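Local coordinates for protein PA1221 (Pseudomonas aeruginosa, PDB 4DG9) that belongs to the ANL family of AMP-binding enzymes and carries a phosphopantetheine-attachment carrier domain in the same chain, at residues 316-321 against 340-345; 332-337 against 409-414; 443-448 against 463-468. One frame throughout, in Å; residues are numbered along the deposited sequence.

Overall arrangement
Along the chain, interaction 1 opens at 316-321 and closes at 340-345, spanning a loop of 18 residues, while interaction 2 opens inside that loop at 332-337 and closes at 409-414; the two therefore cross. They touch directly, with strand 319-322 beside 337-338, and both reach DG9. Together they join the mixed sheet containing 304-309 and 319-322 to the antiparallel sheet containing 342-347, 394-406 and 412-417. Interaction 3 follows in series, closing the hairpin of 444-452 and 459-466 in another part of the fold. Its centre lies about 42 Å from that of interaction 1 and about 41 Å from that of interaction 2.

Interaction 1. Residues 316-321 against 340-345; sequences TFTCCH and AGTAVL. With DG9 (5'-({[(2R,3R)-3-amino-2-{[2-({N-[(2R)-2-hydroxy-3,3-dimethyl-4-{[oxido(oxo)phosphonio]oxy}butanoyl]-beta-alanyl}amino)ethyl]sulfanyl}-4-methylpentyl]sulfonyl}amino)-5'-deoxyadenosine), chain B.
Thr318 meets Val344 through its methyl group, and Thr342 through that methyl and its backbone carbonyl O: CG2 of Thr318 approaches CG1 of Val344 at 3.3 Å and CG2 of Thr342 at 4.2 Å. The side chains of Thr318 and Thr342 run at about a right angle to each other, whereas Val344 comes in aslant. With chi1 of Thr318 at -63°, the methyl lies opposite the backbone N and the hydroxyl sits beside it, which separates the two branches: CG2 serves the apolar contact, and OG1 is hydrogen-bonded to Asn314. Thr342 divides its roles in the same way, its CG2 lying 3.8 Å from Thr318 O while its hydroxyl bonds to Arg191. Cys319 adds a looser apolar touch, SG being 4.0 Å from Val344 CG1.

Behind this first shell, Thr318 and Cys319 form a classic beta bulge, both facing Tyr309 of strand 304-309. Just before the bulge in sequence, Thr316 and Phe317 contact DG9. Thr316 O accepts a hydrogen bond from DG9 N2 at 2.8 Å, and Asp216, which also bonds to the ligand, holds Thr316 N. Phe317 presents its ring edge to the ligand, with CE1 4.0 Å from CG2 of DG9. The ring is sandwiched within its own segment, Cys320 SG lying over one face toward the rim and Thr316 CG2 over the centre of the other. Leu192 and Leu220, from helices 186-193 and 217-226, pack against Phe317 as well.

Chemically, then, the two segments meet through methyl groups, a sulfur and one backbone carbonyl oxygen set against a methyl, with only 157 Å² buried between them. Within this contact the polar tie to DG9 comes from 316-321, one of several in the site: a backbone carbonyl grips the amine, and an aromatic edge meets a methyl of its isopropyl branch.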
# COMPACT_ATOMS: atom_id res chain seq x y z
N THR A 316 9.67 0.05 -3.94
CA THR A 316 8.96 1.33 -4.02
C THR A 316 8.85 1.88 -5.44
O THR A 316 7.79 1.72 -6.05
CB THR A 316 9.53 2.35 -3.04
OG1 THR A 316 9.67 1.73 -1.75
CG2 THR A 316 8.62 3.57 -2.92
N PHE A 317 9.78 2.72 -5.86
CA PHE A 317 9.70 3.27 -7.23
C PHE A 317 10.63 2.64 -8.27
O PHE A 317 11.75 2.24 -7.98
CB PHE A 317 9.91 4.78 -7.20
CG PHE A 317 8.83 5.51 -6.47
CD1 PHE A 317 7.54 5.01 -6.46
CD2 PHE A 317 9.09 6.67 -5.79
CE1 PHE A 317 6.54 5.66 -5.80
CE2 PHE A 317 8.09 7.33 -5.12
CZ PHE A 317 6.81 6.82 -5.13
N THR A 318 10.13 2.57 -9.50
CA THR A 318 10.93 2.22 -10.68
C THR A 318 11.01 3.45 -11.57
O THR A 318 12.09 3.95 -11.91
CB THR A 318 10.35 1.02 -11.45
OG1 THR A 318 10.36 -0.14 -10.62
CG2 THR A 318 11.17 0.74 -12.72
N CYS A 319 9.84 3.92 -11.99
CA CYS A 319 9.72 5.18 -12.70
C CYS A 319 8.83 6.17 -11.97
O CYS A 319 7.88 5.78 -11.27
CB CYS A 319 9.16 4.94 -14.10
SG CYS A 319 10.04 3.65 -14.99
N CYS A 320 9.13 7.45 -12.13
CA CYS A 320 8.29 8.52 -11.61
C CYS A 320 8.17 9.61 -12.66
O CYS A 320 9.09 9.81 -13.45
CB CYS A 320 8.90 9.13 -10.35
SG CYS A 320 8.86 8.10 -8.89
N HIS A 321 7.04 10.31 -12.64
CA HIS A 321 6.80 11.40 -13.58
C HIS A 321 6.18 12.58 -12.87
O HIS A 321 5.14 12.45 -12.23
CB HIS A 321 5.86 10.93 -14.69
CG HIS A 321 5.44 12.01 -15.63
ND1 HIS A 321 6.32 12.67 -16.46
CD2 HIS A 321 4.21 12.54 -15.89
CE1 HIS A 321 5.66 13.57 -17.18
NE2 HIS A 321 4.38 13.51 -16.86
N ALA A 340 16.83 7.78 -10.07
CA ALA A 340 18.25 7.57 -9.83
C ALA A 340 18.51 6.21 -9.16
O ALA A 340 17.82 5.83 -8.22
CB ALA A 340 18.80 8.70 -8.99
N GLY A 341 19.51 5.49 -9.65
CA GLY A 341 19.88 4.22 -9.05
C GLY A 341 19.13 3.07 -9.65
O GLY A 341 19.31 1.91 -9.27
N THR A 342 18.28 3.38 -10.61
CA THR A 342 17.51 2.38 -11.33
C THR A 342 17.65 2.63 -12.82
O THR A 342 17.97 3.73 -13.26
CB THR A 342 16.02 2.42 -10.91
OG1 THR A 342 15.88 1.84 -9.60
CG2 THR A 342 15.13 1.67 -11.89
N ALA A 343 17.42 1.59 -13.62
CA ALA A 343 17.37 1.76 -15.05
C ALA A 343 16.27 0.86 -15.54
O ALA A 343 16.00 -0.17 -14.93
CB ALA A 343 18.71 1.39 -15.70
N VAL A 344 15.60 1.25 -16.62
CA VAL A 344 14.64 0.35 -17.25
C VAL A 344 14.91 0.17 -18.72
O VAL A 344 15.53 1.02 -19.36
CB VAL A 344 13.17 0.81 -17.06
CG1 VAL A 344 12.82 0.90 -15.58
CG2 VAL A 344 12.94 2.14 -17.75
N LEU A 345 14.46 -0.96 -19.25
CA LEU A 345 14.38 -1.17 -20.68
C LEU A 345 12.98 -1.61 -21.04
O LEU A 345 12.28 -2.23 -20.22
CB LEU A 345 15.36 -2.26 -21.12
CG LEU A 345 16.84 -2.02 -20.88
CD1 LEU A 345 17.60 -3.30 -21.12
CD2 LEU A 345 17.36 -0.88 -21.75
C DG9 B . 3.54 -0.79 -4.62
N DG9 B . 2.26 -2.82 -7.18
S DG9 B . 2.95 -3.28 -5.81
C1 DG9 B . 4.00 -2.08 -5.32
N1 DG9 B . 0.44 3.47 -12.81
O1 DG9 B . 3.83 -3.54 -11.36
C2 DG9 B . -0.07 2.30 -13.25
N2 DG9 B . 5.72 0.32 -4.86
O2 DG9 B . 1.27 -3.21 -12.28
C3 DG9 B . 3.13 -2.64 -8.32
N3 DG9 B . 0.16 1.14 -12.62
O3 DG9 B . -9.36 -0.78 1.20
C4 DG9 B . 0.93 1.11 -11.50
C5 DG9 B . 1.47 2.29 -11.02
C6 DG9 B . 1.21 3.49 -11.70
N6 DG9 B . 1.71 4.67 -11.27
N7 DG9 B . 2.18 1.97 -9.92
C8 DG9 B . 2.09 0.63 -9.72
N9 DG9 B . 1.32 0.11 -10.68
CA DG9 B . 4.30 0.34 -5.33
CB DG9 B . 3.76 1.76 -5.24
C1' DG9 B . 0.97 -1.32 -10.82
S1P DG9 B . 1.79 -0.54 -4.48
C2' DG9 B . 1.93 -2.03 -11.77
P2A DG9 B . -9.68 -0.22 2.58
C2P DG9 B . 1.62 0.39 -2.98
O2P DG9 B . 1.98 -3.67 -4.84
C3' DG9 B . 3.08 -2.42 -10.87
C3P DG9 B . 1.33 -0.46 -1.74
O3P DG9 B . 3.79 -4.39 -6.14
C4' DG9 B . 2.32 -2.78 -9.60
O4' DG9 B . 1.15 -1.94 -9.55
O4A DG9 B . -9.71 -1.17 3.76
N4P DG9 B . -0.09 -0.55 -1.49
C5P DG9 B . -0.68 -0.04 -0.42
O5P DG9 B . -0.10 0.60 0.44
O6A DG9 B . -8.64 0.96 2.94
C6P DG9 B . -2.17 -0.29 -0.30
C7P DG9 B . -2.90 1.04 -0.39
N8P DG9 B . -4.29 0.93 -0.01
C9P DG9 B . -4.67 1.02 1.27
O9P DG9 B . -3.89 1.23 2.17
CAP DG9 B . -6.14 0.87 1.55
OAP DG9 B . -6.83 0.45 0.38
CBP DG9 B . -6.78 2.17 2.07
CCP DG9 B . -8.30 2.02 2.05
CDP DG9 B . -6.30 2.33 3.50
CEP DG9 B . -6.34 3.38 1.25
CG1 DG9 B . 4.22 2.51 -4.00
CG2 DG9 B . 4.18 2.54 -6.48

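Interaction 2. Residues 332-337 against 409-414; sequences DIPIGK and QGRLRF. With DG9 (5'-({[(2R,3R)-3-amino-2-{[2-({N-[(2R)-2-hydroxy-3,3-dimethyl-4-{[oxido(oxo)phosphonio]oxy}butanoyl]-beta-alanyl}amino)ethyl]sulfanyl}-4-methylpentyl]sulfonyl}amino)-5'-deoxyadenosine), chain B.
Pro334 lies over two guanidinium groups at once. Its CG sits 3.6 Å above the plane of Arg411, over the centre, and 3.9 Å above that of Arg413, nearer the rim; Gln409 NE2 covers the other face of Arg411. Arg413 folds back at chi2 and chi3 (-70° and -67°), which brings NE to Asp332 OD2 at 3.0 Å in a salt bridge close to the guanidinium plane and on the syn side of the carboxylate. The second pairing, Arg413 NH2 to Asp332 OD1, is weak. Asp407 bridges both arginines, and Asp327 and Glu330 take further N-H groups, so the two positive charges are probably largely balanced by these carboxylates.

Between the backbones, Leu412 N donates to Gly336 O at 2.9 Å, while Leu412 O receives Ile335 N at 2.9 Å and, weakly, Gly336 N: a classic bulge. Ile335 CG1 rests on Leu412 CB at 3.7 Å. Phe414 turns one ring face to DG9, whose N3 lies 3.7 Å above the ring centre.

Strand 394-406 flanks 412-417 through Arg405 and Tyr406, while His321 of strand 319-322 packs on Pro334 and Arg411, and Tyr309 of strand 304-309 touches both Ile335 and Phe414.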
# COMPACT_ATOMS: atom_id res chain seq x y z
N ASP A 332 -3.89 9.28 -20.47
CA ASP A 332 -3.22 8.67 -19.32
C ASP A 332 -2.06 9.53 -18.91
O ASP A 332 -1.42 10.16 -19.76
CB ASP A 332 -2.72 7.26 -19.66
CG ASP A 332 -1.64 7.26 -20.76
OD1 ASP A 332 -2.01 7.23 -21.95
OD2 ASP A 332 -0.42 7.26 -20.43
N ILE A 333 -1.78 9.57 -17.61
CA ILE A 333 -0.62 10.30 -17.10
C ILE A 333 0.61 9.42 -17.30
O ILE A 333 0.59 8.24 -16.96
CB ILE A 333 -0.75 10.62 -15.59
CG1 ILE A 333 -2.05 11.34 -15.28
CG2 ILE A 333 0.44 11.45 -15.12
CD1 ILE A 333 -2.33 12.52 -16.19
N PRO A 334 1.68 10.00 -17.87
CA PRO A 334 2.87 9.18 -18.10
C PRO A 334 3.39 8.63 -16.78
O PRO A 334 3.19 9.29 -15.76
CB PRO A 334 3.88 10.18 -18.67
CG PRO A 334 3.05 11.27 -19.25
CD PRO A 334 1.86 11.38 -18.34
N ILE A 335 4.02 7.46 -16.78
CA ILE A 335 4.75 7.03 -15.60
C ILE A 335 6.21 7.49 -15.67
O ILE A 335 7.00 7.25 -14.76
CB ILE A 335 4.62 5.52 -15.34
CG1 ILE A 335 5.27 4.71 -16.45
CG2 ILE A 335 3.17 5.12 -15.18
CD1 ILE A 335 5.29 3.24 -16.15
N GLY A 336 6.54 8.21 -16.74
CA GLY A 336 7.81 8.89 -16.84
C GLY A 336 9.06 8.05 -17.07
O GLY A 336 9.16 7.32 -18.06
N LYS A 337 10.02 8.21 -16.17
CA LYS A 337 11.37 7.67 -16.35
C LYS A 337 11.95 7.05 -15.07
O LYS A 337 11.44 7.23 -13.96
CB LYS A 337 12.30 8.76 -16.85
CG LYS A 337 11.84 9.40 -18.16
CD LYS A 337 12.84 10.39 -18.71
CE LYS A 337 12.39 10.86 -20.09
NZ LYS A 337 12.68 12.30 -20.33
N GLN A 409 8.19 12.01 -26.23
CA GLN A 409 9.24 12.62 -25.40
C GLN A 409 10.16 11.63 -24.70
O GLN A 409 11.04 12.02 -23.91
CB GLN A 409 8.63 13.57 -24.36
CG GLN A 409 7.77 14.67 -24.95
CD GLN A 409 7.22 15.62 -23.89
OE1 GLN A 409 7.96 16.08 -23.01
NE2 GLN A 409 5.93 15.91 -23.97
N GLY A 410 9.97 10.35 -24.99
CA GLY A 410 10.75 9.30 -24.35
C GLY A 410 10.30 9.01 -22.93
O GLY A 410 11.09 8.54 -22.12
N ARG A 411 9.03 9.28 -22.64
CA ARG A 411 8.46 8.98 -21.34
C ARG A 411 7.61 7.73 -21.47
O ARG A 411 6.94 7.52 -22.48
CB ARG A 411 7.58 10.13 -20.84
CG ARG A 411 8.24 11.49 -20.87
CD ARG A 411 7.23 12.59 -20.60
NE ARG A 411 6.08 12.46 -21.48
CZ ARG A 411 5.03 13.28 -21.47
NH1 ARG A 411 4.99 14.29 -20.61
NH2 ARG A 411 4.03 13.08 -22.32
N LEU A 412 7.64 6.89 -20.44
CA LEU A 412 6.88 5.65 -20.44
C LEU A 412 5.40 5.86 -20.17
O LEU A 412 5.00 6.71 -19.37
CB LEU A 412 7.47 4.66 -19.44
CG LEU A 412 8.76 4.03 -19.92
CD1 LEU A 412 9.57 3.44 -18.77
CD2 LEU A 412 8.47 2.99 -20.99
N ARG A 413 4.59 5.06 -20.84
CA ARG A 413 3.15 5.18 -20.79
C ARG A 413 2.61 3.79 -20.48
O ARG A 413 2.81 2.84 -21.23
CB ARG A 413 2.64 5.65 -22.15
CG ARG A 413 3.43 6.83 -22.68
CD ARG A 413 3.14 8.07 -21.87
NE ARG A 413 1.76 8.47 -22.08
CZ ARG A 413 1.40 9.52 -22.81
NH1 ARG A 413 2.33 10.30 -23.35
NH2 ARG A 413 0.11 9.81 -22.96
N PHE A 414 1.94 3.67 -19.34
CA PHE A 414 1.57 2.37 -18.83
C PHE A 414 0.43 1.80 -19.63
O PHE A 414 -0.58 2.48 -19.84
CB PHE A 414 1.18 2.46 -17.35
CG PHE A 414 0.92 1.14 -16.71
CD1 PHE A 414 1.96 0.40 -16.16
CD2 PHE A 414 -0.36 0.61 -16.69
CE1 PHE A 414 1.73 -0.84 -15.59
CE2 PHE A 414 -0.61 -0.63 -16.12
CZ PHE A 414 0.44 -1.35 -15.56
C DG9 B . 3.54 -0.79 -4.62
N DG9 B . 2.26 -2.82 -7.18
S DG9 B . 2.95 -3.28 -5.81
C1 DG9 B . 4.00 -2.08 -5.32
N1 DG9 B . 0.44 3.47 -12.81
O1 DG9 B . 3.83 -3.54 -11.36
C2 DG9 B . -0.07 2.30 -13.25
N2 DG9 B . 5.72 0.32 -4.86
O2 DG9 B . 1.27 -3.21 -12.28
C3 DG9 B . 3.13 -2.64 -8.32
N3 DG9 B . 0.16 1.14 -12.62
O3 DG9 B . -9.36 -0.78 1.20
C4 DG9 B . 0.93 1.11 -11.50
C5 DG9 B . 1.47 2.29 -11.02
C6 DG9 B . 1.21 3.49 -11.70
N6 DG9 B . 1.71 4.67 -11.27
N7 DG9 B . 2.18 1.97 -9.92
C8 DG9 B . 2.09 0.63 -9.72
N9 DG9 B . 1.32 0.11 -10.68
CA DG9 B . 4.30 0.34 -5.33
CB DG9 B . 3.76 1.76 -5.24
C1' DG9 B . 0.97 -1.32 -10.82
S1P DG9 B . 1.79 -0.54 -4.48
C2' DG9 B . 1.93 -2.03 -11.77
P2A DG9 B . -9.68 -0.22 2.58
C2P DG9 B . 1.62 0.39 -2.98
O2P DG9 B . 1.98 -3.67 -4.84
C3' DG9 B . 3.08 -2.42 -10.87
C3P DG9 B . 1.33 -0.46 -1.74
O3P DG9 B . 3.79 -4.39 -6.14
C4' DG9 B . 2.32 -2.78 -9.60
O4' DG9 B . 1.15 -1.94 -9.55
O4A DG9 B . -9.71 -1.17 3.76
N4P DG9 B . -0.09 -0.55 -1.49
C5P DG9 B . -0.68 -0.04 -0.42
O5P DG9 B . -0.10 0.60 0.44
O6A DG9 B . -8.64 0.96 2.94
C6P DG9 B . -2.17 -0.29 -0.30
C7P DG9 B . -2.90 1.04 -0.39
N8P DG9 B . -4.29 0.93 -0.01
C9P DG9 B . -4.67 1.02 1.27
O9P DG9 B . -3.89 1.23 2.17
CAP DG9 B . -6.14 0.87 1.55
OAP DG9 B . -6.83 0.45 0.38
CBP DG9 B . -6.78 2.17 2.07
CCP DG9 B . -8.30 2.02 2.05
CDP DG9 B . -6.30 2.33 3.50
CEP DG9 B . -6.34 3.38 1.25
CG1 DG9 B . 4.22 2.51 -4.00
CG2 DG9 B . 4.18 2.54 -6.48
O HOH W 1 0.96 6.25 -18.34

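Interaction 3. Residues 443-448 against 463-468; sequences GILDCA and AWTGKA
A chi1 of 66° sets Thr465 OG1 between its own backbone N and carbonyl carbon, and from there the hydroxyl oxygen reaches across to accept the N-H of Asp446 at 3.1 Å. Trp464 adopts a similar first torsion (60°), but its side chain leaves by the opposite face of the sheet, where it meets Ile444. The two side chains cross at about a right angle: Ile444 CG1 approaches Trp464 CE3 obliquely at 3.7 Å, and CD1 of the isoleucine lies above the indole plane toward its rim.

The threonine contact belongs to a classic beta bulge, in which Leu445 and Asp446 both face Thr465. Thr465 O accepts Leu445 N at 2.9 Å, and Thr465 N donates to Asp446 O at 3.0 Å. One threonine thus engages the bulge through its carbonyl, its N-H and its side chain. Leu445 lays CD1 alongside Gly466 CA at 3.6 Å.

Regular pairing resumes past the bulge. Ala448 and Ala463 form a hydrogen-bonded pair with reciprocal bonds, Ala448 N to Ala463 O at 2.8 Å and Ala463 N to Ala448 O at 3.0 Å. At the other end Lys467 N donates to Gly443 O, which also receives a CA-H...O contact from Gly466. The carboxylate of Asp446 points away from Thr465, and its OD1 forms a salt bridge with Arg439.

Ala448 and Ala463 share one face and pack on Leu507 of helix 504-511, while Trp464 pairs through its backbone with Val489 of strand 487-490. With strand directions 157° apart, this is an antiparallel beta hairpin with a classic bulge in strand 444-452, forming two strands of a three-stranded sheet; its position in the sequence is consistent with the small C-terminal subdomain of ANL enzymes.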
# COMPACT_ATOMS: atom_id res chain seq x y z
N GLY A 443 -18.28 -28.03 -2.19
CA GLY A 443 -19.63 -27.73 -2.60
C GLY A 443 -19.68 -26.58 -3.57
O GLY A 443 -20.76 -26.14 -3.96
N ILE A 444 -18.51 -26.07 -3.96
CA ILE A 444 -18.46 -25.00 -4.94
C ILE A 444 -18.00 -25.51 -6.29
O ILE A 444 -16.91 -26.07 -6.42
CB ILE A 444 -17.55 -23.84 -4.48
CG1 ILE A 444 -18.31 -22.92 -3.53
CG2 ILE A 444 -17.03 -23.05 -5.68
CD1 ILE A 444 -17.44 -21.93 -2.82
N LEU A 445 -18.85 -25.31 -7.28
CA LEU A 445 -18.57 -25.78 -8.64
C LEU A 445 -17.65 -24.81 -9.36
O LEU A 445 -16.51 -25.14 -9.69
CB LEU A 445 -19.87 -25.98 -9.41
CG LEU A 445 -20.83 -26.93 -8.68
CD1 LEU A 445 -22.28 -26.83 -9.16
CD2 LEU A 445 -20.31 -28.36 -8.78
N ASP A 446 -18.15 -23.60 -9.60
CA ASP A 446 -17.37 -22.58 -10.29
C ASP A 446 -17.30 -21.28 -9.51
O ASP A 446 -18.10 -21.04 -8.59
CB ASP A 446 -17.97 -22.32 -11.68
CG ASP A 446 -16.92 -22.23 -12.75
OD1 ASP A 446 -15.76 -21.90 -12.44
OD2 ASP A 446 -17.26 -22.49 -13.92
N CYS A 447 -16.32 -20.44 -9.85
CA CYS A 447 -16.20 -19.11 -9.27
C CYS A 447 -15.62 -18.09 -10.26
O CYS A 447 -14.65 -18.36 -10.97
CB CYS A 447 -15.32 -19.16 -8.02
SG CYS A 447 -14.95 -17.54 -7.32
N ALA A 448 -16.22 -16.90 -10.27
CA ALA A 448 -15.73 -15.78 -11.08
C ALA A 448 -15.37 -14.59 -10.19
O ALA A 448 -16.21 -14.11 -9.40
CB ALA A 448 -16.78 -15.37 -12.10
N ALA A 463 -18.65 -14.03 -7.74
CA ALA A 463 -19.88 -14.78 -8.02
C ALA A 463 -19.57 -16.27 -8.11
O ALA A 463 -18.68 -16.67 -8.86
CB ALA A 463 -20.52 -14.29 -9.31
N TRP A 464 -20.29 -17.09 -7.35
CA TRP A 464 -19.98 -18.52 -7.33
C TRP A 464 -21.21 -19.37 -7.57
O TRP A 464 -22.34 -18.94 -7.33
CB TRP A 464 -19.32 -18.91 -6.01
CG TRP A 464 -20.16 -18.64 -4.80
CD1 TRP A 464 -20.27 -17.46 -4.12
CD2 TRP A 464 -21.02 -19.56 -4.11
NE1 TRP A 464 -21.13 -17.59 -3.06
CE2 TRP A 464 -21.61 -18.87 -3.04
CE3 TRP A 464 -21.34 -20.90 -4.32
CZ2 TRP A 464 -22.50 -19.48 -2.17
CZ3 TRP A 464 -22.24 -21.50 -3.45
CH2 TRP A 464 -22.81 -20.79 -2.39
N THR A 465 -21.00 -20.59 -8.05
CA THR A 465 -22.09 -21.54 -8.23
C THR A 465 -21.82 -22.79 -7.41
O THR A 465 -20.66 -23.11 -7.12
CB THR A 465 -22.24 -21.94 -9.70
OG1 THR A 465 -21.08 -22.68 -10.10
CG2 THR A 465 -22.40 -20.71 -10.58
N GLY A 466 -22.88 -23.49 -7.04
CA GLY A 466 -22.75 -24.70 -6.25
C GLY A 466 -23.94 -24.90 -5.34
O GLY A 466 -25.00 -24.32 -5.56
N LYS A 467 -23.76 -25.71 -4.30
CA LYS A 467 -24.81 -25.94 -3.32
C LYS A 467 -25.22 -24.62 -2.64
O LYS A 467 -24.38 -23.77 -2.35
CB LYS A 467 -24.35 -26.96 -2.29
CG LYS A 467 -25.37 -28.05 -2.00
CD LYS A 467 -24.82 -29.42 -2.35
CE LYS A 467 -25.26 -30.46 -1.32
NZ LYS A 467 -25.31 -31.84 -1.88
N ALA A 468 -26.52 -24.47 -2.41
CA ALA A 468 -27.06 -23.22 -1.86
C ALA A 468 -26.52 -22.92 -0.47
O ALA A 468 -26.59 -21.78 -0.01
CB ALA A 468 -28.58 -23.28 -1.84